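Local coordinates for putative sugar binding protein (Salmonella enterica subsp. enterica serovar Typhimurium, PDB 3KNZ) that probably binds a phosphosugar or related carbohydrate derivative through its SIS domains, its exact substrate and activity being unestablished, at residues A[194-205]-A[318-328]. Sequence-based numbering, arbitrary orientation.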
# COMPACT_ATOMS: atom_id res chain seq x y z
N ARG A 194 -4.49 -30.77 1.93
CA ARG A 194 -3.70 -29.88 1.11
C ARG A 194 -2.66 -29.11 1.92
O ARG A 194 -1.49 -29.07 1.54
CB ARG A 194 -4.61 -28.92 0.33
CG ARG A 194 -5.41 -29.62 -0.77
CD ARG A 194 -5.83 -28.62 -1.83
NE ARG A 194 -7.05 -27.89 -1.51
CZ ARG A 194 -7.29 -26.63 -1.88
NH1 ARG A 194 -6.36 -25.90 -2.48
NH2 ARG A 194 -8.45 -26.09 -1.56
N MSE A 195 -3.08 -28.53 3.04
CA MSE A 195 -2.16 -27.79 3.90
C MSE A 195 -1.06 -28.72 4.37
O MSE A 195 0.12 -28.37 4.31
CB MSE A 195 -2.89 -27.19 5.11
CG MSE A 195 -3.81 -26.02 4.76
SE MSE A 195 -4.88 -25.47 6.27
CE MSE A 195 -5.95 -24.10 5.43
N GLU A 196 -1.46 -29.90 4.83
CA GLU A 196 -0.54 -30.91 5.31
C GLU A 196 0.42 -31.38 4.21
O GLU A 196 1.60 -31.62 4.47
CB GLU A 196 -1.34 -32.10 5.86
CG GLU A 196 -0.49 -33.22 6.42
CD GLU A 196 -1.31 -34.47 6.75
OE1 GLU A 196 -2.38 -34.70 6.14
OE2 GLU A 196 -0.87 -35.23 7.63
N LYS A 197 -0.06 -31.51 2.98
CA LYS A 197 0.81 -31.93 1.90
C LYS A 197 1.87 -30.85 1.64
O LYS A 197 3.06 -31.16 1.50
CB LYS A 197 0.03 -32.23 0.63
CG LYS A 197 0.88 -32.79 -0.51
CD LYS A 197 0.06 -33.04 -1.76
CE LYS A 197 0.92 -33.50 -2.93
NZ LYS A 197 0.13 -33.63 -4.19
N THR A 198 1.45 -29.59 1.60
CA THR A 198 2.38 -28.48 1.40
C THR A 198 3.41 -28.45 2.54
O THR A 198 4.61 -28.35 2.30
CB THR A 198 1.66 -27.11 1.28
OG1 THR A 198 0.87 -27.08 0.08
CG2 THR A 198 2.67 -25.96 1.21
N PHE A 199 2.94 -28.58 3.78
CA PHE A 199 3.87 -28.54 4.91
C PHE A 199 4.89 -29.68 4.87
O PHE A 199 6.07 -29.47 5.18
CB PHE A 199 3.13 -28.49 6.26
CG PHE A 199 2.19 -27.31 6.40
CD1 PHE A 199 2.44 -26.11 5.74
CD2 PHE A 199 1.12 -27.37 7.27
CE1 PHE A 199 1.58 -25.04 5.88
CE2 PHE A 199 0.27 -26.29 7.43
CZ PHE A 199 0.50 -25.12 6.74
N ASN A 200 4.46 -30.88 4.49
CA ASN A 200 5.37 -32.02 4.38
C ASN A 200 6.41 -31.87 3.27
O ASN A 200 7.45 -32.53 3.30
CB ASN A 200 4.59 -33.31 4.14
CG ASN A 200 3.90 -33.81 5.38
OD1 ASN A 200 4.43 -33.69 6.49
ND2 ASN A 200 2.73 -34.40 5.21
N HIS A 201 6.13 -31.03 2.29
CA HIS A 201 7.05 -30.81 1.18
C HIS A 201 8.06 -29.68 1.43
O HIS A 201 9.00 -29.50 0.66
CB HIS A 201 6.25 -30.55 -0.12
CG HIS A 201 5.75 -31.80 -0.78
ND1 HIS A 201 6.37 -32.36 -1.87
CD2 HIS A 201 4.70 -32.61 -0.48
CE1 HIS A 201 5.72 -33.46 -2.23
NE2 HIS A 201 4.70 -33.63 -1.40
N LEU A 202 7.88 -28.93 2.52
CA LEU A 202 8.78 -27.80 2.81
C LEU A 202 10.23 -28.21 3.12
O LEU A 202 11.17 -27.56 2.68
CB LEU A 202 8.20 -26.92 3.93
CG LEU A 202 6.85 -26.27 3.61
CD1 LEU A 202 6.38 -25.39 4.74
CD2 LEU A 202 6.93 -25.47 2.31
N PRO A 203 10.42 -29.30 3.88
CA PRO A 203 11.79 -29.68 4.19
C PRO A 203 12.65 -29.87 2.94
O PRO A 203 13.82 -29.47 2.94
CB PRO A 203 11.63 -30.99 4.94
CG PRO A 203 10.29 -30.86 5.59
CD PRO A 203 9.44 -30.15 4.58
N ALA A 204 12.08 -30.46 1.90
CA ALA A 204 12.82 -30.68 0.67
C ALA A 204 13.12 -29.34 0.01
O ALA A 204 14.19 -29.14 -0.55
CB ALA A 204 12.03 -31.58 -0.27
N LEU A 205 12.17 -28.41 0.10
CA LEU A 205 12.33 -27.06 -0.47
C LEU A 205 13.41 -26.27 0.27
O LEU A 205 14.14 -25.48 -0.34
CB LEU A 205 11.00 -26.30 -0.46
CG LEU A 205 11.01 -24.85 -0.97
CD1 LEU A 205 11.59 -24.74 -2.38
CD2 LEU A 205 9.59 -24.31 -0.93
N PHE A 318 7.57 -27.61 -6.96
CA PHE A 318 6.66 -27.09 -5.95
C PHE A 318 5.34 -27.83 -5.98
O PHE A 318 4.91 -28.29 -7.04
CB PHE A 318 6.35 -25.61 -6.21
CG PHE A 318 7.53 -24.71 -6.07
CD1 PHE A 318 7.80 -24.10 -4.86
CD2 PHE A 318 8.35 -24.45 -7.14
CE1 PHE A 318 8.88 -23.26 -4.72
CE2 PHE A 318 9.44 -23.62 -7.01
CZ PHE A 318 9.71 -23.02 -5.80
N VAL A 319 4.69 -27.93 -4.83
CA VAL A 319 3.35 -28.49 -4.75
C VAL A 319 2.43 -27.58 -5.56
O VAL A 319 1.51 -28.06 -6.23
CB VAL A 319 2.87 -28.63 -3.28
CG1 VAL A 319 1.39 -28.95 -3.20
CG2 VAL A 319 3.70 -29.68 -2.55
N ASN A 320 2.69 -26.28 -5.54
CA ASN A 320 1.91 -25.28 -6.30
C ASN A 320 0.41 -25.24 -6.05
O ASN A 320 -0.37 -24.96 -6.95
CB ASN A 320 2.17 -25.39 -7.81
CG ASN A 320 3.15 -24.36 -8.32
OD1 ASN A 320 3.69 -23.55 -7.56
ND2 ASN A 320 3.38 -24.36 -9.61
N ASP A 321 0.01 -25.50 -4.81
CA ASP A 321 -1.39 -25.41 -4.44
C ASP A 321 -1.81 -23.96 -4.67
O ASP A 321 -1.09 -23.04 -4.26
CB ASP A 321 -1.54 -25.80 -2.97
CG ASP A 321 -2.98 -25.91 -2.54
OD1 ASP A 321 -3.69 -24.88 -2.56
OD2 ASP A 321 -3.37 -27.02 -2.14
N GLU A 322 -2.94 -23.74 -5.35
CA GLU A 322 -3.36 -22.36 -5.62
C GLU A 322 -3.61 -21.54 -4.36
O GLU A 322 -3.56 -20.31 -4.40
CB GLU A 322 -4.59 -22.27 -6.55
CG GLU A 322 -5.88 -22.80 -5.99
CD GLU A 322 -5.98 -24.30 -6.06
OE1 GLU A 322 -5.02 -24.93 -6.55
OE2 GLU A 322 -7.01 -24.85 -5.64
N ASP A 323 -3.87 -22.19 -3.23
CA ASP A 323 -4.12 -21.46 -2.00
C ASP A 323 -2.91 -21.51 -1.07
O ASP A 323 -2.57 -20.51 -0.44
CB ASP A 323 -5.34 -22.03 -1.28
CG ASP A 323 -6.64 -21.83 -2.05
OD1 ASP A 323 -6.89 -20.70 -2.53
OD2 ASP A 323 -7.43 -22.80 -2.16
N PHE A 324 -2.23 -22.65 -1.02
CA PHE A 324 -1.18 -22.84 -0.03
C PHE A 324 0.25 -22.73 -0.53
O PHE A 324 1.19 -22.83 0.26
CB PHE A 324 -1.41 -24.16 0.70
CG PHE A 324 -2.85 -24.36 1.11
CD1 PHE A 324 -3.49 -23.41 1.89
CD2 PHE A 324 -3.56 -25.47 0.70
CE1 PHE A 324 -4.82 -23.57 2.27
CE2 PHE A 324 -4.89 -25.63 1.07
CZ PHE A 324 -5.52 -24.68 1.86
N ALA A 325 0.43 -22.48 -1.82
CA ALA A 325 1.78 -22.30 -2.37
C ALA A 325 2.47 -21.10 -1.70
O ALA A 325 3.69 -20.95 -1.78
CB ALA A 325 1.73 -22.12 -3.87
N VAL A 326 1.70 -20.25 -1.05
CA VAL A 326 2.28 -19.09 -0.38
C VAL A 326 3.30 -19.52 0.70
O VAL A 326 4.26 -18.81 0.97
CB VAL A 326 1.19 -18.17 0.23
CG1 VAL A 326 0.29 -17.64 -0.89
CG2 VAL A 326 0.38 -18.90 1.28
N PHE A 327 3.10 -20.70 1.28
CA PHE A 327 4.02 -21.21 2.30
C PHE A 327 5.34 -21.71 1.67
O PHE A 327 6.34 -21.87 2.37
CB PHE A 327 3.37 -22.35 3.09
CG PHE A 327 2.10 -21.95 3.83
CD1 PHE A 327 2.17 -21.21 5.01
CD2 PHE A 327 0.86 -22.37 3.39
CE1 PHE A 327 1.02 -20.87 5.70
CE2 PHE A 327 -0.29 -22.03 4.08
CZ PHE A 327 -0.21 -21.27 5.23
N GLU A 328 5.33 -21.96 0.36
CA GLU A 328 6.50 -22.47 -0.35
C GLU A 328 7.38 -21.39 -0.95
O GLU A 328 8.59 -21.39 -0.74
CB GLU A 328 6.09 -23.40 -1.50
CG GLU A 328 5.52 -24.75 -1.11
CD GLU A 328 5.22 -25.62 -2.33
OE1 GLU A 328 5.87 -26.66 -2.50
OE2 GLU A 328 4.35 -25.24 -3.14
O HOH W 1 -0.91 -28.90 -0.81
O HOH W 2 1.53 -25.73 -2.08
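Segment 194-205, the middle of helix 185-215, lies along a loop, 318-325, leading into helix 326-339; the CA atoms of Thr198 and Val319 come within 6.2 Å, and those of Leu202 and Glu328 within 6.6 Å. The helix kinks at Pro203, which has no N-H to give; Ala204 N makes no bond to the preceding turn either.

Arg194 bends at chi3 (-84°), bringing NH1 to Asp321 OD1 at 2.9 Å in a salt bridge with guanidinium and carboxylate nearly coplanar. NH1 also donates to Asp323 OD2 on its anti side; OD1 of Asp323 pairs with Arg74. Asp321 OD1 also accepts the Asp323 amide, an Asx turn, and the Phe324 amide, completing an Asx motif; together they hold the carboxylate facing Arg194.

Beside the Arg194 guanidinium, the Phe324 ring has CG of Met195, a selenomethionine, over its centre, 3.6 Å from the centroid, and Arg194 CB at its edge. Two parallel five-stranded sheets of strand order 2-1-3-4-5 mark a tandem SIS fold; the connection after the last strand of the second sheet meets helix 185-215, which follows the first.

Phe199 directs its edge onto the face of Phe327, planes at 80°, while Val319 CG2 covers a face of His201. One water links Thr198 OG1, Asp321 N and Glu328 OE2; the syn lone pairs of Glu328 take the amides of Val319 and Asn320, the former at 2.9 Å from OE1.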